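Local coordinates for polyketide biosynthesis cytochrome P450 PksS (PDB 4YZR), which acts as a haem monooxygenase in the pathway to the antibiotic polyketide bacillaene in Bacillus subtilis, with dihydrobacillaene as its substrate, at residues F168-V176 against F236-E244; T246-L257 against E361-L369. All coordinates share one frame; numbering follows the deposited sequence.

Interactions 1 and 2 share the long helix 228-259, which corresponds to the I-helix of the cytochrome P450 fold. Interaction 1 uses its 236-244 part and helix 165-175. Interaction 2 uses its 246-257 part and helix 355-372. The two come in series along the chain, and their centres lie about 19 Å apart. They meet where Thr246 OG1 lies 3.1 Å from Ala241 O, a probable hydrogen bond. Both contacts reach the haem. The same helix is therefore packed against the distal-side helix 165-175 at one part and, at the next, against helix 355-372, which follows the loop of Cys352, the probable axial ligand of the haem iron.

Interaction 1: residues F168-V176 against F236-E244; sequences FQIWTNAMV and FLLVVAGLE. With HEM (protoporphyrin IX containing Fe), chain C; HIS (histidine), chain B.
Met175 has CG between its backbone N and carbonyl carbon (chi1 79°), and the chain runs extended from there. This brings Met175 CE against the Phe236 ring, 3.8 Å from Phe236 CD1. SD lies at the edge of that ring, a Met-aromatic contact. Met175 CE also meets Val240 CG2 at 3.9 Å, and the same CG2 rests over one face of Phe236, off toward the rim. In Thr172 a chi1 of 59° sets CG2 beside the backbone N. Thr172 CG2 then touches Val239 CG1 at 3.7 Å, the two side chains crossing at about a right angle. It also lies over one face of the Phe168 ring. Leu243 CD1 packs against Thr172 OG1 at 3.6 Å.

The two segments cross almost perpendicularly (-92°), so they meet over a short length. Helix 228-259 is the I-helix of the P450 fold, and helix 165-175 fits the position of the F helix above it. The sequence Ala241-Gly242-Leu243-Glu244-Thr245 matches the family's I-helix signature, and the helix widens there into a pi-type turn. On the haem side, Ala241 CB packs on the porphyrin. It also touches a bound histidine, whose NE2 coordinates the iron at 2.1 Å.

Val176 CG1 slides past Val240 CG2 at 3.7 Å. Nearby, one water donates to Val176 O at 3.0 Å and to Glu244 OE2 at 2.7 Å, so it links the Val176 carbonyl to the Glu244 carboxylate. Glu244 OE1 also has a long, weak ion pair with Arg388. Leu190 of helix 183-206 touches both Met175 and Phe236.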
loop_
_atom_site.group_PDB
_atom_site.type_symbol
_atom_site.label_atom_id
_atom_site.label_comp_id
_atom_site.label_asym_id
_atom_site.label_seq_id
_atom_site.Cartn_x
_atom_site.Cartn_y
_atom_site.Cartn_z
ATOM N N PHE A 168 2.615 19.057 7.120
ATOM C CA PHE A 168 1.809 17.882 6.742
ATOM C C PHE A 168 2.650 16.567 6.726
ATOM O O PHE A 168 2.147 15.597 7.223
ATOM C CB PHE A 168 1.172 18.175 5.388
ATOM C CG PHE A 168 0.051 17.234 5.001
ATOM C CD1 PHE A 168 -1.134 17.311 5.675
ATOM C CD2 PHE A 168 0.216 16.338 4.013
ATOM C CE1 PHE A 168 -2.206 16.479 5.321
ATOM C CE2 PHE A 168 -0.851 15.485 3.635
ATOM C CZ PHE A 168 -2.002 15.531 4.314
ATOM N N GLN A 169 3.872 16.691 6.308
ATOM C CA GLN A 169 4.812 15.563 6.284
ATOM C C GLN A 169 5.033 15.112 7.690
ATOM O O GLN A 169 5.025 13.886 8.021
ATOM C CB GLN A 169 6.076 15.920 5.553
ATOM C CG GLN A 169 7.005 14.659 5.451
ATOM C CD GLN A 169 7.999 14.856 4.348
ATOM O OE1 GLN A 169 8.760 15.820 4.356
ATOM N NE2 GLN A 169 7.937 13.998 3.325
ATOM N N ILE A 170 5.283 16.005 8.633
ATOM C CA ILE A 170 5.504 15.595 10.022
ATOM C C ILE A 170 4.318 14.905 10.574
ATOM O O ILE A 170 4.450 13.816 11.173
ATOM C CB ILE A 170 5.906 16.793 10.947
ATOM C CG1 ILE A 170 7.192 17.401 10.468
ATOM C CG2 ILE A 170 5.961 16.390 12.415
ATOM C CD1 ILE A 170 7.491 18.784 11.162
ATOM N N TRP A 171 3.099 15.410 10.397
ATOM C CA TRP A 171 1.957 14.776 10.931
ATOM C C TRP A 171 1.717 13.373 10.312
ATOM O O TRP A 171 1.397 12.445 11.028
ATOM C CB TRP A 171 0.703 15.591 10.708
ATOM C CG TRP A 171 0.589 16.832 11.490
ATOM C CD1 TRP A 171 0.916 17.017 12.790
ATOM C CD2 TRP A 171 -0.076 18.018 11.038
ATOM N NE1 TRP A 171 0.572 18.336 13.155
ATOM C CE2 TRP A 171 -0.057 18.946 12.108
ATOM C CE3 TRP A 171 -0.653 18.390 9.840
ATOM C CZ2 TRP A 171 -0.614 20.246 11.971
ATOM C CZ3 TRP A 171 -1.207 19.706 9.734
ATOM C CH2 TRP A 171 -1.186 20.566 10.768
ATOM N N THR A 172 1.826 13.329 8.977
ATOM C CA THR A 172 1.484 12.058 8.264
ATOM C C THR A 172 2.469 10.989 8.607
ATOM O O THR A 172 2.096 9.803 8.765
ATOM C CB THR A 172 1.288 12.259 6.795
ATOM O OG1 THR A 172 2.475 12.801 6.225
ATOM C CG2 THR A 172 0.049 13.126 6.513
ATOM N N ASN A 173 3.748 11.334 8.781
ATOM C CA ASN A 173 4.721 10.369 9.284
ATOM C C ASN A 173 4.441 9.888 10.701
ATOM O O ASN A 173 4.508 8.673 11.050
ATOM C CB ASN A 173 6.115 10.922 9.225
ATOM C CG ASN A 173 6.702 10.956 7.891
ATOM O OD1 ASN A 173 6.161 10.403 6.928
ATOM N ND2 ASN A 173 7.777 11.698 7.766
ATOM N N ALA A 174 4.118 10.797 11.607
ATOM C CA ALA A 174 3.877 10.426 12.989
ATOM C C ALA A 174 2.627 9.671 13.164
ATOM O O ALA A 174 2.499 8.766 14.044
ATOM C CB ALA A 174 3.870 11.697 13.849
ATOM N N MET A 175 1.588 9.951 12.368
ATOM C CA MET A 175 0.299 9.404 12.686
ATOM C C MET A 175 0.117 7.902 12.353
ATOM O O MET A 175 -0.863 7.341 12.803
ATOM C CB MET A 175 -0.815 10.281 12.053
ATOM C CG MET A 175 -0.998 10.007 10.581
ATOM S SD MET A 175 -2.073 11.285 9.908
ATOM C CE MET A 175 -2.368 10.533 8.317
ATOM N N VAL A 176 1.042 7.363 11.586
ATOM C CA VAL A 176 1.167 5.901 11.127
ATOM C C VAL A 176 2.295 5.145 11.804
ATOM O O VAL A 176 2.644 3.970 11.413
ATOM C CB VAL A 176 1.410 5.738 9.594
ATOM C CG1 VAL A 176 0.279 6.447 8.871
ATOM C CG2 VAL A 176 2.695 6.260 9.044
ATOM N N PHE A 236 -8.292 10.306 5.915
ATOM C CA PHE A 236 -7.281 9.582 6.649
ATOM C C PHE A 236 -6.810 8.347 5.846
ATOM O O PHE A 236 -5.613 8.149 5.578
ATOM C CB PHE A 236 -7.741 9.172 8.019
ATOM C CG PHE A 236 -6.777 8.282 8.774
ATOM C CD1 PHE A 236 -5.602 8.771 9.298
ATOM C CD2 PHE A 236 -7.064 6.929 8.874
ATOM C CE1 PHE A 236 -4.708 7.908 9.942
ATOM C CE2 PHE A 236 -6.163 6.077 9.552
ATOM C CZ PHE A 236 -5.005 6.583 10.009
ATOM N N LEU A 237 -7.777 7.543 5.432
ATOM C CA LEU A 237 -7.434 6.312 4.730
ATOM C C LEU A 237 -6.689 6.591 3.421
ATOM O O LEU A 237 -5.708 5.999 3.054
ATOM C CB LEU A 237 -8.723 5.529 4.442
ATOM C CG LEU A 237 -8.473 4.214 3.659
ATOM C CD1 LEU A 237 -7.459 3.294 4.318
ATOM C CD2 LEU A 237 -9.929 3.696 3.503
ATOM N N LEU A 238 -7.199 7.589 2.650
ATOM C CA LEU A 238 -6.589 7.908 1.373
ATOM C C LEU A 238 -5.145 8.436 1.487
ATOM O O LEU A 238 -4.227 8.104 0.750
ATOM C CB LEU A 238 -7.409 8.930 0.624
ATOM C CG LEU A 238 -8.783 8.438 0.152
ATOM C CD1 LEU A 238 -9.648 9.572 -0.345
ATOM C CD2 LEU A 238 -8.713 7.368 -0.921
ATOM N N VAL A 239 -4.964 9.343 2.484
ATOM C CA VAL A 239 -3.650 9.858 2.718
ATOM C C VAL A 239 -2.713 8.738 3.188
ATOM O O VAL A 239 -1.596 8.680 2.604
ATOM C CB VAL A 239 -3.684 11.002 3.749
ATOM C CG1 VAL A 239 -2.286 11.357 4.239
ATOM C CG2 VAL A 239 -4.372 12.192 3.168
ATOM N N VAL A 240 -3.092 7.903 4.108
ATOM C CA VAL A 240 -2.202 6.824 4.573
ATOM C C VAL A 240 -1.762 5.922 3.364
ATOM O O VAL A 240 -0.558 5.701 3.096
ATOM C CB VAL A 240 -2.838 6.078 5.655
ATOM C CG1 VAL A 240 -2.142 4.752 5.949
ATOM C CG2 VAL A 240 -2.883 6.911 6.935
ATOM N N ALA A 241 -2.717 5.640 2.503
ATOM C CA ALA A 241 -2.476 4.764 1.246
ATOM C C ALA A 241 -1.600 5.346 0.269
ATOM O O ALA A 241 -0.627 4.705 -0.251
ATOM C CB ALA A 241 -3.777 4.339 0.685
ATOM N N GLY A 242 -1.774 6.614 0.010
ATOM C CA GLY A 242 -1.001 7.325 -0.938
ATOM C C GLY A 242 0.425 7.595 -0.622
ATOM O O GLY A 242 1.230 8.044 -1.470
ATOM N N LEU A 243 0.777 7.401 0.628
ATOM C CA LEU A 243 2.071 7.628 1.153
ATOM C C LEU A 243 3.053 6.449 1.271
ATOM O O LEU A 243 4.002 6.361 0.471
ATOM C CB LEU A 243 2.040 8.450 2.420
ATOM C CG LEU A 243 1.452 9.848 2.197
ATOM C CD1 LEU A 243 1.446 10.656 3.466
ATOM C CD2 LEU A 243 2.177 10.638 1.054
ATOM N N GLU A 244 2.893 5.537 2.201
ATOM C CA GLU A 244 4.047 4.679 2.596
ATOM C C GLU A 244 3.929 3.515 1.610
ATOM O O GLU A 244 4.947 3.040 1.082
ATOM C CB GLU A 244 4.009 4.226 4.049
ATOM C CG GLU A 244 5.041 3.161 4.442
ATOM C CD GLU A 244 5.067 2.933 5.951
ATOM O OE1 GLU A 244 5.956 2.159 6.366
ATOM O OE2 GLU A 244 4.188 3.391 6.685
HETATM C CHA HEM C . -7.221 -1.077 -0.229
HETATM C CHB HEM C . -2.763 -2.217 -1.705
HETATM C CHC HEM C . -2.054 2.395 -3.073
HETATM C CHD HEM C . -6.430 3.509 -1.450
HETATM C C1A HEM C . -6.072 -1.788 -0.486
HETATM C C2A HEM C . -5.836 -3.226 -0.294
HETATM C C3A HEM C . -4.603 -3.500 -0.641
HETATM C C4A HEM C . -4.015 -2.267 -1.173
HETATM C CMA HEM C . -3.891 -4.786 -0.504
HETATM C CAA HEM C . -6.835 -4.181 0.370
HETATM C CBA HEM C . -6.662 -4.265 1.817
HETATM C CGA HEM C . -7.597 -5.265 2.624
HETATM O O1A HEM C . -7.247 -5.381 3.850
HETATM O O2A HEM C . -8.422 -5.783 1.969
HETATM C C1B HEM C . -2.175 -1.054 -2.197
HETATM C C2B HEM C . -0.891 -0.953 -2.811
HETATM C C3B HEM C . -0.650 0.320 -3.205
HETATM C C4B HEM C . -1.855 1.057 -2.822
HETATM C CMB HEM C . -0.022 -2.116 -2.960
HETATM C CAB HEM C . 0.488 0.949 -3.852
HETATM C CBB HEM C . 1.346 0.262 -4.520
HETATM C C1C HEM C . -3.172 3.140 -2.808
HETATM C C2C HEM C . -3.395 4.513 -3.042
HETATM C C3C HEM C . -4.667 4.849 -2.574
HETATM C C4C HEM C . -5.194 3.649 -2.009
HETATM C CMC HEM C . -2.419 5.342 -3.834
HETATM C CAC HEM C . -5.344 6.135 -2.605
HETATM C CBC HEM C . -4.735 7.265 -2.605
HETATM C C1D HEM C . -7.047 2.385 -0.954
HETATM C C2D HEM C . -8.345 2.367 -0.324
HETATM C C3D HEM C . -8.568 1.059 -0.004
HETATM C C4D HEM C . -7.402 0.268 -0.446
HETATM C CMD HEM C . -9.293 3.535 -0.156
HETATM C CAD HEM C . -9.795 0.464 0.638
HETATM C CBD HEM C . -10.815 0.025 -0.365
HETATM C CGD HEM C . -12.162 -0.498 0.223
HETATM O O1D HEM C . -12.140 -0.820 1.416
HETATM O O2D HEM C . -13.106 -0.592 -0.586
HETATM N NA HEM C . -4.969 -1.293 -1.104
HETATM N NB HEM C . -2.750 0.194 -2.271
HETATM N NC HEM C . -4.286 2.629 -2.201
HETATM N ND HEM C . -6.473 1.137 -1.003
HETATM FE FE HEM C . -4.661 0.657 -1.700
HETATM C CG HIS B . -2.692 1.053 2.048
HETATM N ND1 HIS B . -4.027 1.184 2.467
HETATM C CD2 HIS B . -2.733 0.934 0.703
HETATM C CE1 HIS B . -4.800 1.088 1.401
HETATM N NE2 HIS B . -4.012 0.958 0.325
HETATM O O HOH W 1 3.745 2.407 9.133
#

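Interaction 2: residues T246-L257 against E361-L369; sequences TVNLLGSGTLAL and EGHIAFKAL. With HEM (protoporphyrin IX containing Fe), chain C.
Phe366 and Leu250 are the two knobs of this helix pair. Leu250 CD2 sits among Glu361, Gly362, Ala365 and Phe366, 3.8 Å from Ala365 CB, and it lies over one face of the Phe366 ring. The ring itself enters the hole formed by Leu250, Gly253, Thr254 and Leu257. Phe366 CZ lies 3.5 Å from Leu249 O, which is at the ring edge near its plane. Gly253, without a side chain, lets the ring lie close. Thr254 and Leu369 meet tip to tip.

Behind this shell, Thr254 OG1 donates to Leu250 O at 2.8 Å, so that carbonyl is gripped by both OG1 and N of Thr254. The Thr246 and Glu361 side chains cross at about a right angle, with Thr246 CG2 3.4 Å from Glu361 OE1. Thr246 OG1 is on the haem side, probably hydrogen-bonded to Ala241 O and near the haem methyl CMC.

Here the I-helix (228-259) packs on helix 355-372, which fits the L helix of the P450 fold. The segment axes come within 10.0 Å, at 36°. Pro150 of helix 148-158 touches Glu361 and Leu250, Leu281 of helix 274-285 meets Phe366, and helix 119-133 packs against Ile364 and Ala368.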
loop_
_atom_site.group_PDB
_atom_site.type_symbol
_atom_site.label_atom_id
_atom_site.label_comp_id
_atom_site.label_asym_id
_atom_site.label_seq_id
_atom_site.Cartn_x
_atom_site.Cartn_y
_atom_site.Cartn_z
ATOM N N THR A 246 2.644 3.284 -1.446
ATOM C CA THR A 246 3.032 3.682 -2.807
ATOM C C THR A 246 4.525 3.971 -2.884
ATOM O O THR A 246 5.165 3.579 -3.825
ATOM C CB THR A 246 2.193 4.965 -3.144
ATOM O OG1 THR A 246 0.767 4.642 -3.036
ATOM C CG2 THR A 246 2.405 5.354 -4.495
ATOM N N VAL A 247 5.068 4.637 -1.850
ATOM C CA VAL A 247 6.518 4.777 -1.713
ATOM C C VAL A 247 7.176 3.442 -1.839
ATOM O O VAL A 247 8.240 3.325 -2.503
ATOM C CB VAL A 247 6.815 5.463 -0.355
ATOM C CG1 VAL A 247 8.306 5.453 -0.070
ATOM C CG2 VAL A 247 6.302 6.904 -0.373
ATOM N N ASN A 248 6.655 2.409 -1.189
ATOM C CA ASN A 248 7.283 1.100 -1.204
ATOM C C ASN A 248 7.189 0.485 -2.588
ATOM O O ASN A 248 8.137 -0.248 -2.947
ATOM C CB ASN A 248 6.734 0.226 -0.103
ATOM C CG ASN A 248 7.164 0.678 1.243
ATOM O OD1 ASN A 248 8.238 1.344 1.275
ATOM N ND2 ASN A 248 6.448 0.378 2.228
ATOM N N LEU A 249 6.135 0.651 -3.327
ATOM C CA LEU A 249 6.176 0.177 -4.706
ATOM C C LEU A 249 7.394 0.762 -5.419
ATOM O O LEU A 249 8.139 0.090 -6.147
ATOM C CB LEU A 249 4.906 0.490 -5.480
ATOM C CG LEU A 249 4.906 0.193 -6.980
ATOM C CD1 LEU A 249 5.200 -1.271 -7.311
ATOM C CD2 LEU A 249 3.609 0.604 -7.649
ATOM N N LEU A 250 7.539 2.094 -5.316
ATOM C CA LEU A 250 8.626 2.723 -6.062
ATOM C C LEU A 250 9.939 2.296 -5.565
ATOM O O LEU A 250 10.879 2.069 -6.362
ATOM C CB LEU A 250 8.489 4.222 -5.963
ATOM C CG LEU A 250 7.251 4.855 -6.557
ATOM C CD1 LEU A 250 7.206 6.361 -6.504
ATOM C CD2 LEU A 250 6.866 4.343 -7.905
ATOM N N GLY A 251 10.145 2.191 -4.240
ATOM C CA GLY A 251 11.437 1.821 -3.720
ATOM C C GLY A 251 11.801 0.385 -3.994
ATOM O O GLY A 251 12.883 0.039 -4.500
ATOM N N SER A 252 10.894 -0.512 -3.573
ATOM C CA SER A 252 11.140 -1.901 -3.758
ATOM C C SER A 252 11.125 -2.295 -5.200
ATOM O O SER A 252 11.846 -3.193 -5.585
ATOM C CB SER A 252 10.103 -2.714 -2.991
ATOM O OG SER A 252 10.203 -2.463 -1.608
ATOM N N GLY A 253 10.314 -1.657 -6.007
ATOM C CA GLY A 253 10.364 -1.939 -7.464
ATOM C C GLY A 253 11.678 -1.518 -8.052
ATOM O O GLY A 253 12.206 -2.271 -8.883
ATOM N N THR A 254 12.206 -0.359 -7.622
ATOM C CA THR A 254 13.518 0.061 -8.130
ATOM C C THR A 254 14.530 -0.989 -7.719
ATOM O O THR A 254 15.400 -1.441 -8.524
ATOM C CB THR A 254 13.888 1.435 -7.610
ATOM O OG1 THR A 254 12.996 2.381 -8.164
ATOM C CG2 THR A 254 15.286 1.853 -8.050
ATOM N N LEU A 255 14.535 -1.386 -6.457
ATOM C CA LEU A 255 15.473 -2.395 -5.976
ATOM C C LEU A 255 15.376 -3.670 -6.855
ATOM O O LEU A 255 16.396 -4.236 -7.286
ATOM C CB LEU A 255 15.277 -2.716 -4.490
ATOM C CG LEU A 255 16.085 -3.905 -3.966
ATOM C CD1 LEU A 255 17.591 -3.650 -4.093
ATOM C CD2 LEU A 255 15.727 -4.203 -2.509
ATOM N N ALA A 256 14.153 -4.147 -7.088
ATOM C CA ALA A 256 13.988 -5.390 -7.853
ATOM C C ALA A 256 14.551 -5.189 -9.262
ATOM O O ALA A 256 15.219 -6.139 -9.761
ATOM C CB ALA A 256 12.534 -5.810 -7.886
ATOM N N LEU A 257 14.305 -4.101 -9.931
ATOM C CA LEU A 257 14.916 -3.844 -11.229
ATOM C C LEU A 257 16.422 -3.814 -11.142
ATOM O O LEU A 257 17.037 -4.468 -12.012
ATOM C CB LEU A 257 14.402 -2.562 -11.815
ATOM C CG LEU A 257 12.935 -2.510 -12.229
ATOM C CD1 LEU A 257 12.463 -1.089 -12.489
ATOM C CD2 LEU A 257 12.652 -3.420 -13.427
ATOM N N GLU A 361 1.688 6.217 -11.001
ATOM C CA GLU A 361 2.919 6.657 -10.413
ATOM C C GLU A 361 4.031 5.741 -10.740
ATOM O O GLU A 361 5.176 6.166 -11.050
ATOM C CB GLU A 361 2.811 6.838 -8.879
ATOM C CG GLU A 361 1.883 7.950 -8.473
ATOM C CD GLU A 361 1.838 8.207 -6.974
ATOM O OE1 GLU A 361 2.909 8.202 -6.318
ATOM O OE2 GLU A 361 0.741 8.512 -6.416
ATOM N N GLY A 362 3.846 4.452 -10.657
ATOM C CA GLY A 362 4.864 3.446 -10.991
ATOM C C GLY A 362 5.254 3.578 -12.446
ATOM O O GLY A 362 6.470 3.602 -12.761
ATOM N N HIS A 363 4.317 3.632 -13.352
ATOM C CA HIS A 363 4.604 3.786 -14.809
ATOM C C HIS A 363 5.525 4.964 -14.993
ATOM O O HIS A 363 6.563 4.814 -15.659
ATOM C CB HIS A 363 3.236 3.949 -15.500
ATOM C CG HIS A 363 3.299 4.272 -16.949
ATOM N ND1 HIS A 363 3.884 5.392 -17.505
ATOM C CD2 HIS A 363 2.674 3.645 -17.946
ATOM C CE1 HIS A 363 3.583 5.450 -18.805
ATOM N NE2 HIS A 363 2.903 4.369 -19.103
ATOM N N ILE A 364 5.143 6.105 -14.475
ATOM C CA ILE A 364 5.860 7.336 -14.726
ATOM C C ILE A 364 7.222 7.245 -14.102
ATOM O O ILE A 364 8.261 7.588 -14.710
ATOM C CB ILE A 364 5.088 8.520 -14.251
ATOM C CG1 ILE A 364 3.890 8.706 -15.149
ATOM C CG2 ILE A 364 5.976 9.752 -14.222
ATOM C CD1 ILE A 364 2.809 9.624 -14.661
ATOM N N ALA A 365 7.298 6.869 -12.841
ATOM C CA ALA A 365 8.523 6.939 -12.104
ATOM C C ALA A 365 9.540 5.983 -12.628
ATOM O O ALA A 365 10.740 6.369 -12.765
ATOM C CB ALA A 365 8.277 6.636 -10.623
ATOM N N PHE A 366 9.221 4.739 -12.859
ATOM C CA PHE A 366 10.233 3.768 -13.321
ATOM C C PHE A 366 10.743 4.156 -14.680
ATOM O O PHE A 366 11.960 4.152 -14.890
ATOM C CB PHE A 366 9.701 2.377 -13.351
ATOM C CG PHE A 366 9.293 1.817 -11.977
ATOM C CD1 PHE A 366 10.094 1.907 -10.863
ATOM C CD2 PHE A 366 8.095 1.195 -11.842
ATOM C CE1 PHE A 366 9.608 1.334 -9.608
ATOM C CE2 PHE A 366 7.633 0.666 -10.679
ATOM C CZ PHE A 366 8.400 0.759 -9.565
ATOM N N LYS A 367 9.875 4.550 -15.594
ATOM C CA LYS A 367 10.335 4.984 -16.946
ATOM C C LYS A 367 11.223 6.159 -16.791
ATOM O O LYS A 367 12.292 6.251 -17.489
ATOM C CB LYS A 367 9.153 5.245 -17.789
ATOM C CG LYS A 367 8.518 4.093 -18.437
ATOM C CD LYS A 367 7.286 4.466 -19.283
ATOM C CE LYS A 367 7.419 5.570 -20.275
ATOM N NZ LYS A 367 6.040 5.814 -20.852
ATOM N N ALA A 368 10.873 7.161 -16.024
ATOM C CA ALA A 368 11.596 8.370 -15.932
ATOM C C ALA A 368 12.934 8.141 -15.331
ATOM O O ALA A 368 13.952 8.760 -15.818
ATOM C CB ALA A 368 10.831 9.447 -15.227
ATOM N N LEU A 369 13.063 7.360 -14.285
ATOM C CA LEU A 369 14.312 7.083 -13.643
ATOM C C LEU A 369 15.283 6.402 -14.609
ATOM O O LEU A 369 16.456 6.813 -14.643
ATOM C CB LEU A 369 14.046 6.159 -12.438
ATOM C CG LEU A 369 15.264 5.783 -11.594
ATOM C CD1 LEU A 369 15.821 7.005 -10.926
ATOM C CD2 LEU A 369 14.864 4.715 -10.595
HETATM C CHA HEM C . -7.221 -1.077 -0.229
HETATM C CHB HEM C . -2.763 -2.217 -1.705
HETATM C CHC HEM C . -2.054 2.395 -3.073
HETATM C CHD HEM C . -6.430 3.509 -1.450
HETATM C C1A HEM C . -6.072 -1.788 -0.486
HETATM C C2A HEM C . -5.836 -3.226 -0.294
HETATM C C3A HEM C . -4.603 -3.500 -0.641
HETATM C C4A HEM C . -4.015 -2.267 -1.173
HETATM C CMA HEM C . -3.891 -4.786 -0.504
HETATM C CAA HEM C . -6.835 -4.181 0.370
HETATM C CBA HEM C . -6.662 -4.265 1.817
HETATM C CGA HEM C . -7.597 -5.265 2.624
HETATM O O1A HEM C . -7.247 -5.381 3.850
HETATM O O2A HEM C . -8.422 -5.783 1.969
HETATM C C1B HEM C . -2.175 -1.054 -2.197
HETATM C C2B HEM C . -0.891 -0.953 -2.811
HETATM C C3B HEM C . -0.650 0.320 -3.205
HETATM C C4B HEM C . -1.855 1.057 -2.822
HETATM C CMB HEM C . -0.022 -2.116 -2.960
HETATM C CAB HEM C . 0.488 0.949 -3.852
HETATM C CBB HEM C . 1.346 0.262 -4.520
HETATM C C1C HEM C . -3.172 3.140 -2.808
HETATM C C2C HEM C . -3.395 4.513 -3.042
HETATM C C3C HEM C . -4.667 4.849 -2.574
HETATM C C4C HEM C . -5.194 3.649 -2.009
HETATM C CMC HEM C . -2.419 5.342 -3.834
HETATM C CAC HEM C . -5.344 6.135 -2.605
HETATM C CBC HEM C . -4.735 7.265 -2.605
HETATM C C1D HEM C . -7.047 2.385 -0.954
HETATM C C2D HEM C . -8.345 2.367 -0.324
HETATM C C3D HEM C . -8.568 1.059 -0.004
HETATM C C4D HEM C . -7.402 0.268 -0.446
HETATM C CMD HEM C . -9.293 3.535 -0.156
HETATM C CAD HEM C . -9.795 0.464 0.638
HETATM C CBD HEM C . -10.815 0.025 -0.365
HETATM C CGD HEM C . -12.162 -0.498 0.223
HETATM O O1D HEM C . -12.140 -0.820 1.416
HETATM O O2D HEM C . -13.106 -0.592 -0.586
HETATM N NA HEM C . -4.969 -1.293 -1.104
HETATM N NB HEM C . -2.750 0.194 -2.271
HETATM N NC HEM C . -4.286 2.629 -2.201
HETATM N ND HEM C . -6.473 1.137 -1.003
HETATM FE FE HEM C . -4.661 0.657 -1.700
#